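Local coordinates for protein 7,8-dihydro-6-hydroxymethylpterin pyrophosphokinase-dihydropteroate synthase (Plasmodium falciparum, PDB 6JWS) that probably catalyses two successive steps of folate synthesis, diphosphorylating 6-hydroxymethyl-7,8-dihydropterin with ATP and then condensing the product with 4-aminobenzoate to 7,8-dihydropteroate, at residues 387-392 with 676-681; 540-545 with 584-589; 649-654 with 658-663. The protein carries 1 engineered substitution. All blocks are in the same frame, centred on the assembly; numbering follows the deposited sequence.

Interaction 1: residues 387-392 with 676-681; sequences EKTNIV and YSYYKK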
loop_
_atom_site.group_PDB
_atom_site.type_symbol
_atom_site.label_atom_id
_atom_site.label_comp_id
_atom_site.label_asym_id
_atom_site.label_seq_id
_atom_site.Cartn_x
_atom_site.Cartn_y
_atom_site.Cartn_z
ATOM N N GLU B 387 -9.929 4.277 -10.853
ATOM C CA GLU B 387 -8.708 4.530 -11.611
ATOM C C GLU B 387 -7.983 5.819 -11.215
ATOM O O GLU B 387 -6.857 6.042 -11.659
ATOM C CB GLU B 387 -8.964 4.512 -13.114
ATOM C CG GLU B 387 -9.080 3.096 -13.641
ATOM C CD GLU B 387 -9.007 2.972 -15.157
ATOM O OE1 GLU B 387 -8.545 3.957 -15.844
ATOM O OE2 GLU B 387 -9.421 1.901 -15.659
ATOM N N LYS B 388 -8.593 6.639 -10.349
ATOM C CA LYS B 388 -7.983 7.890 -9.932
ATOM C C LYS B 388 -8.537 8.333 -8.580
ATOM O O LYS B 388 -9.738 8.264 -8.354
ATOM C CB LYS B 388 -8.311 8.950 -10.988
ATOM C CG LYS B 388 -7.365 10.136 -11.036
ATOM C CD LYS B 388 -8.104 11.454 -11.206
ATOM C CE LYS B 388 -7.205 12.541 -11.758
ATOM N NZ LYS B 388 -7.467 13.849 -11.112
ATOM N N THR B 389 -7.654 8.818 -7.702
ATOM C CA THR B 389 -8.023 9.517 -6.482
ATOM C C THR B 389 -8.015 11.020 -6.764
ATOM O O THR B 389 -6.951 11.618 -6.932
ATOM C CB THR B 389 -7.092 9.122 -5.327
ATOM O OG1 THR B 389 -7.225 7.719 -5.111
ATOM C CG2 THR B 389 -7.389 9.840 -4.027
ATOM N N ASN B 390 -9.214 11.614 -6.836
ATOM C CA ASN B 390 -9.407 13.025 -7.131
ATOM C C ASN B 390 -9.357 13.848 -5.837
ATOM O O ASN B 390 -9.869 13.430 -4.792
ATOM C CB ASN B 390 -10.744 13.267 -7.843
ATOM C CG ASN B 390 -10.808 12.671 -9.235
ATOM O OD1 ASN B 390 -10.074 13.087 -10.136
ATOM N ND2 ASN B 390 -11.647 11.662 -9.419
ATOM N N ILE B 391 -8.753 15.039 -5.925
ATOM C CA ILE B 391 -8.693 15.937 -4.790
ATOM C C ILE B 391 -9.869 16.905 -4.847
ATOM O O ILE B 391 -10.122 17.542 -5.871
ATOM C CB ILE B 391 -7.352 16.679 -4.728
ATOM C CG1 ILE B 391 -6.213 15.702 -4.429
ATOM C CG2 ILE B 391 -7.436 17.774 -3.668
ATOM C CD1 ILE B 391 -4.828 16.274 -4.623
ATOM N N VAL B 392 -10.620 16.964 -3.745
ATOM C CA VAL B 392 -11.689 17.937 -3.616
ATOM C C VAL B 392 -11.207 18.968 -2.608
ATOM O O VAL B 392 -10.983 18.634 -1.449
ATOM C CB VAL B 392 -13.012 17.280 -3.155
ATOM C CG1 VAL B 392 -14.129 18.319 -3.060
ATOM C CG2 VAL B 392 -13.433 16.148 -4.089
ATOM N N TYR B 676 -3.089 5.948 2.054
ATOM C CA TYR B 676 -3.992 4.834 2.277
ATOM C C TYR B 676 -5.116 4.875 1.238
ATOM O O TYR B 676 -5.401 3.869 0.596
ATOM C CB TYR B 676 -4.526 4.873 3.714
ATOM C CG TYR B 676 -5.460 3.732 4.027
ATOM C CD1 TYR B 676 -4.959 2.443 4.172
ATOM C CD2 TYR B 676 -6.830 3.941 4.194
ATOM C CE1 TYR B 676 -5.795 1.381 4.451
ATOM C CE2 TYR B 676 -7.682 2.890 4.502
ATOM C CZ TYR B 676 -7.162 1.613 4.614
ATOM O OH TYR B 676 -7.965 0.555 4.903
ATOM N N SER B 677 -5.696 6.061 1.033
ATOM C CA SER B 677 -6.820 6.266 0.119
ATOM C C SER B 677 -6.414 5.966 -1.315
ATOM O O SER B 677 -7.185 5.367 -2.065
ATOM C CB SER B 677 -7.326 7.691 0.201
ATOM O OG SER B 677 -7.953 7.904 1.461
ATOM N N TYR B 678 -5.209 6.438 -1.675
ATOM C CA TYR B 678 -4.624 6.175 -2.975
ATOM C C TYR B 678 -4.522 4.665 -3.213
ATOM O O TYR B 678 -4.903 4.160 -4.283
ATOM C CB TYR B 678 -3.245 6.830 -3.095
ATOM C CG TYR B 678 -2.554 6.405 -4.367
ATOM C CD1 TYR B 678 -2.810 7.060 -5.565
ATOM C CD2 TYR B 678 -1.723 5.297 -4.385
ATOM C CE1 TYR B 678 -2.216 6.649 -6.745
ATOM C CE2 TYR B 678 -1.129 4.866 -5.555
ATOM C CZ TYR B 678 -1.375 5.548 -6.734
ATOM O OH TYR B 678 -0.816 5.115 -7.899
ATOM N N TYR B 679 -4.008 3.933 -2.215
ATOM C CA TYR B 679 -3.848 2.492 -2.399
ATOM C C TYR B 679 -5.176 1.744 -2.362
ATOM O O TYR B 679 -5.280 0.671 -2.949
ATOM C CB TYR B 679 -2.878 1.874 -1.396
ATOM C CG TYR B 679 -1.464 2.260 -1.701
ATOM C CD1 TYR B 679 -0.898 1.927 -2.914
ATOM C CD2 TYR B 679 -0.706 2.972 -0.792
ATOM C CE1 TYR B 679 0.398 2.294 -3.220
ATOM C CE2 TYR B 679 0.591 3.346 -1.078
ATOM C CZ TYR B 679 1.142 3.005 -2.299
ATOM O OH TYR B 679 2.421 3.381 -2.597
ATOM N N LYS B 680 -6.164 2.300 -1.660
ATOM C CA LYS B 680 -7.484 1.686 -1.575
ATOM C C LYS B 680 -8.358 2.136 -2.744
ATOM O O LYS B 680 -9.491 1.685 -2.857
ATOM C CB LYS B 680 -8.146 2.009 -0.226
ATOM C CG LYS B 680 -7.574 1.235 0.955
ATOM C CD LYS B 680 -7.593 -0.266 0.725
ATOM C CE LYS B 680 -7.038 -1.125 1.845
ATOM N NZ LYS B 680 -7.634 -2.498 1.810
ATOM N N LYS B 681 -7.843 3.065 -3.558
ATOM C CA LYS B 681 -8.477 3.517 -4.792
ATOM C C LYS B 681 -9.746 4.323 -4.519
ATOM O O LYS B 681 -10.649 4.337 -5.352
ATOM C CB LYS B 681 -8.702 2.353 -5.756
ATOM C CG LYS B 681 -7.424 1.598 -6.114
ATOM C CD LYS B 681 -7.614 0.462 -7.085
ATOM C CE LYS B 681 -6.323 0.132 -7.814
ATOM N NZ LYS B 681 -6.293 -1.304 -8.165
HETATM O O HOH W 1 -9.598 5.650 -7.503
HETATM O O HOH W 2 -6.056 5.621 -6.477
#
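Thr389 and Tyr678 bring the two backbones nearest, with their CA atoms 5.9 Å apart. Residues 387-392 run through a loop into strand 390-396, while residues 676-680 form the last turn of helix 657-680 and Lys681 follows it. At Lys681 the backbone takes a positive phi (69°) and closes the helix with a Schellman motif, which swings its carbonyl round to the side of the incoming loop. Thr389 is the one side chain of the loop to reach the helix. Thr389 OG1 lies beside the backbone N (chi1 -61°) and rests against the helix end, 3.7 Å from CA of Tyr678. The hydroxyl has two polar partners: the carbonyl of Val682, just past the helix, and a water that donates to Thr389 OG1 from 2.8 Å away. That water also donates to Tyr678 O at 2.9 Å, so it bridges the loop hydroxyl to a carbonyl of the last turn. The place is the entry to the first strand of the dihydropteroate synthase TIM barrel. Helix 657-680 is the helix of the beta-alpha-beta crossover from strand 603-604 to strand 684-687, which pairs in parallel with strand 390-396 and closes the barrel. A second water links the backbones more weakly, lying 2.8 Å from Lys388 O and 2.7 Å from Lys681 O. The Tyr678 ring flanks Thr389 obliquely, and its hydroxyl is bonded to Asp704 of helix 690-704. Ser677 turns its OG back into its own helix, onto the carbonyl of Ile673.

Interaction 2: residues 540-545 with 584-589; sequences KLTNYD and HDQSIK. With ACT (acetate ion), chain N.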
loop_
_atom_site.group_PDB
_atom_site.type_symbol
_atom_site.label_atom_id
_atom_site.label_comp_id
_atom_site.label_asym_id
_atom_site.label_seq_id
_atom_site.Cartn_x
_atom_site.Cartn_y
_atom_site.Cartn_z
ATOM N N LYS B 540 -22.570 11.875 20.561
ATOM C CA LYS B 540 -23.103 10.891 21.495
ATOM C C LYS B 540 -23.995 9.879 20.785
ATOM O O LYS B 540 -24.614 9.061 21.445
ATOM C CB LYS B 540 -23.855 11.569 22.651
ATOM C CG LYS B 540 -22.956 12.148 23.734
ATOM C CD LYS B 540 -23.599 13.257 24.538
ATOM C CE LYS B 540 -22.643 13.859 25.550
ATOM N NZ LYS B 540 -23.341 14.793 26.469
ATOM N N LEU B 541 -24.051 9.914 19.450
ATOM C CA LEU B 541 -24.989 9.064 18.734
ATOM C C LEU B 541 -24.238 7.918 18.073
ATOM O O LEU B 541 -24.320 7.714 16.862
ATOM C CB LEU B 541 -25.785 9.910 17.736
ATOM C CG LEU B 541 -26.585 11.056 18.356
ATOM C CD1 LEU B 541 -27.361 11.782 17.277
ATOM C CD2 LEU B 541 -27.521 10.531 19.462
ATOM N N THR B 542 -23.619 7.102 18.917
ATOM C CA THR B 542 -22.445 6.328 18.563
ATOM C C THR B 542 -22.680 4.818 18.671
ATOM O O THR B 542 -21.767 4.017 18.393
ATOM C CB THR B 542 -21.312 6.913 19.411
ATOM O OG1 THR B 542 -20.491 7.579 18.459
ATOM C CG2 THR B 542 -20.590 5.935 20.300
ATOM N N ASN B 543 -23.915 4.425 18.993
ATOM C CA ASN B 543 -24.226 3.005 19.115
ATOM C C ASN B 543 -24.697 2.428 17.779
ATOM O O ASN B 543 -25.716 2.828 17.233
ATOM C CB ASN B 543 -25.222 2.714 20.243
ATOM C CG ASN B 543 -24.790 3.242 21.596
ATOM O OD1 ASN B 543 -23.596 3.280 21.900
ATOM N ND2 ASN B 543 -25.750 3.640 22.431
ATOM N N TYR B 544 -23.969 1.435 17.282
ATOM C CA TYR B 544 -24.315 0.814 16.025
ATOM C C TYR B 544 -24.428 -0.687 16.252
ATOM O O TYR B 544 -23.568 -1.289 16.886
ATOM C CB TYR B 544 -23.237 1.105 14.975
ATOM C CG TYR B 544 -23.186 2.539 14.521
ATOM C CD1 TYR B 544 -22.421 3.479 15.209
ATOM C CD2 TYR B 544 -23.923 2.958 13.406
ATOM C CE1 TYR B 544 -22.394 4.806 14.804
ATOM C CE2 TYR B 544 -23.905 4.284 12.992
ATOM C CZ TYR B 544 -23.131 5.199 13.691
ATOM O OH TYR B 544 -23.122 6.504 13.293
ATOM N N ASP B 545 -25.464 -1.293 15.695
ATOM C CA ASP B 545 -25.547 -2.738 15.690
ATOM C C ASP B 545 -24.370 -3.355 14.908
ATOM O O ASP B 545 -23.675 -4.224 15.401
ATOM C CB ASP B 545 -26.908 -3.179 15.161
ATOM C CG ASP B 545 -27.015 -4.686 15.161
ATOM O OD1 ASP B 545 -26.624 -5.304 16.184
ATOM O OD2 ASP B 545 -27.439 -5.235 14.128
ATOM N N HIS B 584 -13.617 8.001 17.522
ATOM C CA HIS B 584 -12.356 7.979 16.796
ATOM C C HIS B 584 -12.020 6.572 16.314
ATOM O O HIS B 584 -11.698 6.403 15.143
ATOM C CB HIS B 584 -11.250 8.680 17.604
ATOM C CG HIS B 584 -11.612 10.092 17.925
ATOM N ND1 HIS B 584 -12.450 10.845 17.101
ATOM C CD2 HIS B 584 -11.290 10.888 18.967
ATOM C CE1 HIS B 584 -12.614 12.052 17.621
ATOM N NE2 HIS B 584 -11.913 12.099 18.773
ATOM N N ASP B 585 -12.173 5.567 17.191
ATOM C CA ASP B 585 -11.963 4.166 16.831
ATOM C C ASP B 585 -12.925 3.703 15.733
ATOM O O ASP B 585 -12.577 2.805 14.967
ATOM C CB ASP B 585 -11.952 3.232 18.050
ATOM C CG ASP B 585 -10.704 3.385 18.923
ATOM O OD1 ASP B 585 -9.602 3.695 18.369
ATOM O OD2 ASP B 585 -10.827 3.204 20.163
ATOM N N GLN B 586 -14.118 4.317 15.655
ATOM C CA GLN B 586 -15.117 3.937 14.663
ATOM C C GLN B 586 -14.755 4.548 13.320
ATOM O O GLN B 586 -14.898 3.896 12.295
ATOM C CB GLN B 586 -16.544 4.311 15.091
ATOM C CG GLN B 586 -17.029 3.512 16.292
ATOM C CD GLN B 586 -18.353 3.992 16.841
ATOM O OE1 GLN B 586 -18.560 5.196 17.028
ATOM N NE2 GLN B 586 -19.251 3.052 17.146
ATOM N N SER B 587 -14.293 5.802 13.347
ATOM C CA SER B 587 -13.778 6.447 12.150
ATOM C C SER B 587 -12.662 5.588 11.552
ATOM O O SER B 587 -12.685 5.288 10.361
ATOM C CB SER B 587 -13.301 7.864 12.444
ATOM O OG SER B 587 -14.405 8.730 12.631
ATOM N N ILE B 588 -11.747 5.107 12.402
ATOM C CA ILE B 588 -10.648 4.263 11.943
ATOM C C ILE B 588 -11.194 2.963 11.364
ATOM O O ILE B 588 -10.748 2.490 10.314
ATOM C CB ILE B 588 -9.613 4.025 13.067
ATOM C CG1 ILE B 588 -8.781 5.286 13.303
ATOM C CG2 ILE B 588 -8.714 2.857 12.718
ATOM C CD1 ILE B 588 -8.385 5.523 14.769
ATOM N N LYS B 589 -12.191 2.400 12.055
ATOM C CA LYS B 589 -12.725 1.123 11.630
ATOM C C LYS B 589 -13.378 1.246 10.260
ATOM O O LYS B 589 -13.232 0.348 9.438
ATOM C CB LYS B 589 -13.728 0.545 12.630
ATOM C CG LYS B 589 -14.202 -0.869 12.273
ATOM C CD LYS B 589 -14.473 -1.689 13.504
ATOM C CE LYS B 589 -15.378 -2.873 13.236
ATOM N NZ LYS B 589 -14.685 -3.908 12.430
HETATM C C ACT N . -18.089 -0.132 17.150
HETATM O O ACT N . -19.252 -0.036 16.733
HETATM O OXT ACT N . -17.173 -0.689 16.514
HETATM C CH3 ACT N . -17.754 0.465 18.543
#
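Gln586 reaches from the first turn of helix 584-592 toward Thr542 because CG lies opposite the carbonyl carbon (chi1 -67°) and the chain then runs straight (chi2 172°), carrying the amide well clear of the helix backbone. Gln586 NE2 donates to Thr542 O at 3.0 Å. The bond is nearly straight, with an N-H...O angle of 173°; the acceptor lies almost in the amide plane and the donor in the carbonyl plane, so both flat groups are turned to suit each other. The other end of the amide returns to the same residue: Thr542 OG1 makes a weak hydrogen bond to Gln586 OE1 at 3.4 Å. OE1 is also gripped by the backbone N of Lys583, a bond that ties the side chain back to the start of its own helix and fixes which way round the amide sits. Gln586 NE2 spends a further N-H on the O atom of an acetate ion, 3.1 Å away, probably from the crystallisation liquor. Beside this pair the Tyr544 ring is inclined steeply to the amide, and Tyr544 CD1 comes 3.7 Å from Gln586 NE2. The ring is anchored by others: its hydroxyl bonds to the carbonyl of Ala581, and Arg532 makes a cation-pi contact with it. One glutamine thus connects the loop that follows strand 525-529 to the helix that follows strand 572-575. Such loops at the C-terminal strand ends surround the active site of a TIM barrel, and here the side chain of Thr542 lies about 10 Å from bound pteroic acid.

Interaction 3: residues 649-654 with 658-663; sequences FQMNYM and KDQLLY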
loop_
_atom_site.group_PDB
_atom_site.type_symbol
_atom_site.label_atom_id
_atom_site.label_comp_id
_atom_site.label_asym_id
_atom_site.label_seq_id
_atom_site.Cartn_x
_atom_site.Cartn_y
_atom_site.Cartn_z
ATOM N N PHE B 649 -0.000 24.408 8.252
ATOM C CA PHE B 649 -1.160 25.170 8.691
ATOM C C PHE B 649 -0.849 26.665 8.603
ATOM O O PHE B 649 0.041 27.160 9.299
ATOM C CB PHE B 649 -1.580 24.744 10.101
ATOM C CG PHE B 649 -2.764 25.478 10.688
ATOM C CD1 PHE B 649 -4.004 25.459 10.064
ATOM C CD2 PHE B 649 -2.646 26.169 11.889
ATOM C CE1 PHE B 649 -5.091 26.125 10.617
ATOM C CE2 PHE B 649 -3.734 26.830 12.446
ATOM C CZ PHE B 649 -4.954 26.813 11.805
ATOM N N GLN B 650 -1.577 27.371 7.724
ATOM C CA GLN B 650 -1.533 28.827 7.649
ATOM C C GLN B 650 -2.416 29.410 8.750
ATOM O O GLN B 650 -3.638 29.371 8.637
ATOM C CB GLN B 650 -2.010 29.340 6.286
ATOM C CG GLN B 650 -1.140 28.894 5.120
ATOM C CD GLN B 650 -0.990 29.966 4.065
ATOM O OE1 GLN B 650 -1.960 30.596 3.639
ATOM N NE2 GLN B 650 0.244 30.181 3.637
ATOM N N MET B 651 -1.778 29.941 9.800
ATOM C CA MET B 651 -2.467 30.477 10.967
ATOM C C MET B 651 -3.404 31.621 10.568
ATOM O O MET B 651 -3.045 32.475 9.755
ATOM C CB MET B 651 -1.464 30.962 12.022
ATOM C CG MET B 651 -0.741 29.823 12.728
ATOM S SD MET B 651 0.486 30.354 13.952
ATOM C CE MET B 651 1.764 31.045 12.900
ATOM N N ASN B 652 -4.618 31.597 11.131
ATOM C CA ASN B 652 -5.596 32.664 10.966
ATOM C C ASN B 652 -5.432 33.690 12.087
ATOM O O ASN B 652 -5.549 34.894 11.851
ATOM C CB ASN B 652 -7.022 32.116 10.870
ATOM C CG ASN B 652 -7.310 31.527 9.505
ATOM O OD1 ASN B 652 -7.022 30.356 9.252
ATOM N ND2 ASN B 652 -7.875 32.334 8.619
ATOM N N TYR B 653 -5.192 33.180 13.303
ATOM C CA TYR B 653 -4.693 33.946 14.433
ATOM C C TYR B 653 -3.490 33.224 15.036
ATOM O O TYR B 653 -3.365 32.009 14.886
ATOM C CB TYR B 653 -5.795 34.173 15.471
ATOM C CG TYR B 653 -6.447 32.938 16.041
ATOM C CD1 TYR B 653 -7.509 32.321 15.390
ATOM C CD2 TYR B 653 -6.044 32.419 17.263
ATOM C CE1 TYR B 653 -8.129 31.201 15.926
ATOM C CE2 TYR B 653 -6.655 31.303 17.817
ATOM C CZ TYR B 653 -7.702 30.696 17.144
ATOM O OH TYR B 653 -8.310 29.601 17.684
ATOM N N MET B 654 -2.627 33.985 15.725
ATOM C CA MET B 654 -1.403 33.458 16.313
ATOM C C MET B 654 -1.715 32.270 17.228
ATOM O O MET B 654 -2.552 32.358 18.130
ATOM C CB MET B 654 -0.635 34.528 17.101
ATOM C CG MET B 654 0.747 34.066 17.543
ATOM S SD MET B 654 1.786 33.531 16.147
ATOM C CE MET B 654 2.646 35.060 15.779
ATOM N N LYS B 658 2.973 24.759 20.952
ATOM C CA LYS B 658 2.400 23.445 21.197
ATOM C C LYS B 658 1.341 23.139 20.139
ATOM O O LYS B 658 1.273 22.017 19.628
ATOM C CB LYS B 658 1.790 23.351 22.601
ATOM C CG LYS B 658 2.781 23.325 23.755
ATOM C CD LYS B 658 2.129 23.601 25.100
ATOM C CE LYS B 658 3.121 24.032 26.163
ATOM N NZ LYS B 658 2.475 24.859 27.211
ATOM N N ASP B 659 0.531 24.156 19.813
ATOM C CA ASP B 659 -0.637 23.988 18.961
ATOM C C ASP B 659 -0.217 23.888 17.496
ATOM O O ASP B 659 -0.729 23.045 16.765
ATOM C CB ASP B 659 -1.713 25.039 19.255
ATOM C CG ASP B 659 -2.319 24.899 20.642
ATOM O OD1 ASP B 659 -2.333 23.772 21.172
ATOM O OD2 ASP B 659 -2.774 25.922 21.181
ATOM N N GLN B 660 0.740 24.721 17.086
ATOM C CA GLN B 660 1.320 24.617 15.755
ATOM C C GLN B 660 1.841 23.203 15.480
ATOM O O GLN B 660 1.572 22.660 14.410
ATOM C CB GLN B 660 2.400 25.674 15.548
ATOM C CG GLN B 660 1.856 27.090 15.682
ATOM C CD GLN B 660 2.914 28.104 15.324
ATOM O OE1 GLN B 660 3.301 28.246 14.161
ATOM N NE2 GLN B 660 3.415 28.791 16.340
ATOM N N LEU B 661 2.555 22.608 16.451
ATOM C CA LEU B 661 3.064 21.247 16.319
ATOM C C LEU B 661 1.897 20.278 16.110
ATOM O O LEU B 661 1.949 19.448 15.216
ATOM C CB LEU B 661 3.921 20.861 17.537
ATOM C CG LEU B 661 5.226 21.644 17.722
ATOM C CD1 LEU B 661 5.895 21.318 19.052
ATOM C CD2 LEU B 661 6.192 21.417 16.570
ATOM N N LEU B 662 0.830 20.439 16.895
ATOM C CA LEU B 662 -0.334 19.567 16.833
ATOM C C LEU B 662 -1.018 19.692 15.472
ATOM O O LEU B 662 -1.450 18.686 14.904
ATOM C CB LEU B 662 -1.292 19.957 17.964
ATOM C CG LEU B 662 -1.396 19.048 19.197
ATOM C CD1 LEU B 662 -0.288 18.008 19.311
ATOM C CD2 LEU B 662 -1.529 19.877 20.473
ATOM N N TYR B 663 -1.119 20.928 14.959
ATOM C CA TYR B 663 -1.708 21.166 13.648
ATOM C C TYR B 663 -0.869 20.490 12.559
ATOM O O TYR B 663 -1.415 19.859 11.651
ATOM C CB TYR B 663 -1.912 22.663 13.385
ATOM C CG TYR B 663 -3.161 23.229 14.015
ATOM C CD1 TYR B 663 -4.391 23.152 13.372
ATOM C CD2 TYR B 663 -3.125 23.818 15.272
ATOM C CE1 TYR B 663 -5.545 23.656 13.957
ATOM C CE2 TYR B 663 -4.269 24.323 15.871
ATOM C CZ TYR B 663 -5.485 24.242 15.212
ATOM O OH TYR B 663 -6.612 24.744 15.805
#
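Phe649 lies against Tyr663 along its whole side chain. Phe649 CB starts beside Tyr663 CB, 3.9 Å away, and with CG anti to the backbone N (chi1 179°) the ring is laid over one face of the tyrosine. Phe649 CG meets Tyr663 CD1 at 3.9 Å. On one flank Phe649 CD2 makes the closest approach of the pair, 3.7 Å to Tyr663 CG, and next to it Phe649 CE2 sits over the ring, 3.8 Å from Tyr663 CD1. At the tip, Phe649 CZ faces Tyr663 CE1 at 3.9 Å. The result is an offset stack with centroids 4.2 Å apart and planes inclined by only 7°. It folds the loop after helix 610-613 back onto the start of helix 657-680, among the loops at the C-terminal strand ends of the TIM barrel. A magnesium ion lies about 6 Å from the Phe649 side chain, and Met648 and Asp689 are magnesium-binding residues close by. Arg655 lies against Phe649 and gives a weak hydrogen bond to the Tyr663 hydroxyl. One helical turn earlier, Gln660 extends its amide toward Met651, the two side chains crossing at about a right angle. The bend at the end of the methionine (chi3 -70°) places Met651 CE 3.4 Å from Gln660 OE1, with SD also against the amide.

All three contacts belong to the TIM barrel half of the protein, yet none lies wholly in its core. Interactions 1 and 3 sit near the two ends of the same helix, 657-680, with centres 27 Å apart: 1 is where the helix leaves for strand 684-687, 3 where the chain enters it. Both are partly buried, but 1 works through a hydroxyl and bridging waters, whereas 3 relies on stacked rings and a methionine. Interaction 2 is a surface contact joining different elements, and the only one with direct hydrogen bonds between its segments. Interactions 1 and 2 come within about 6 Å without touching; all three include a residue that packs on the second subunit.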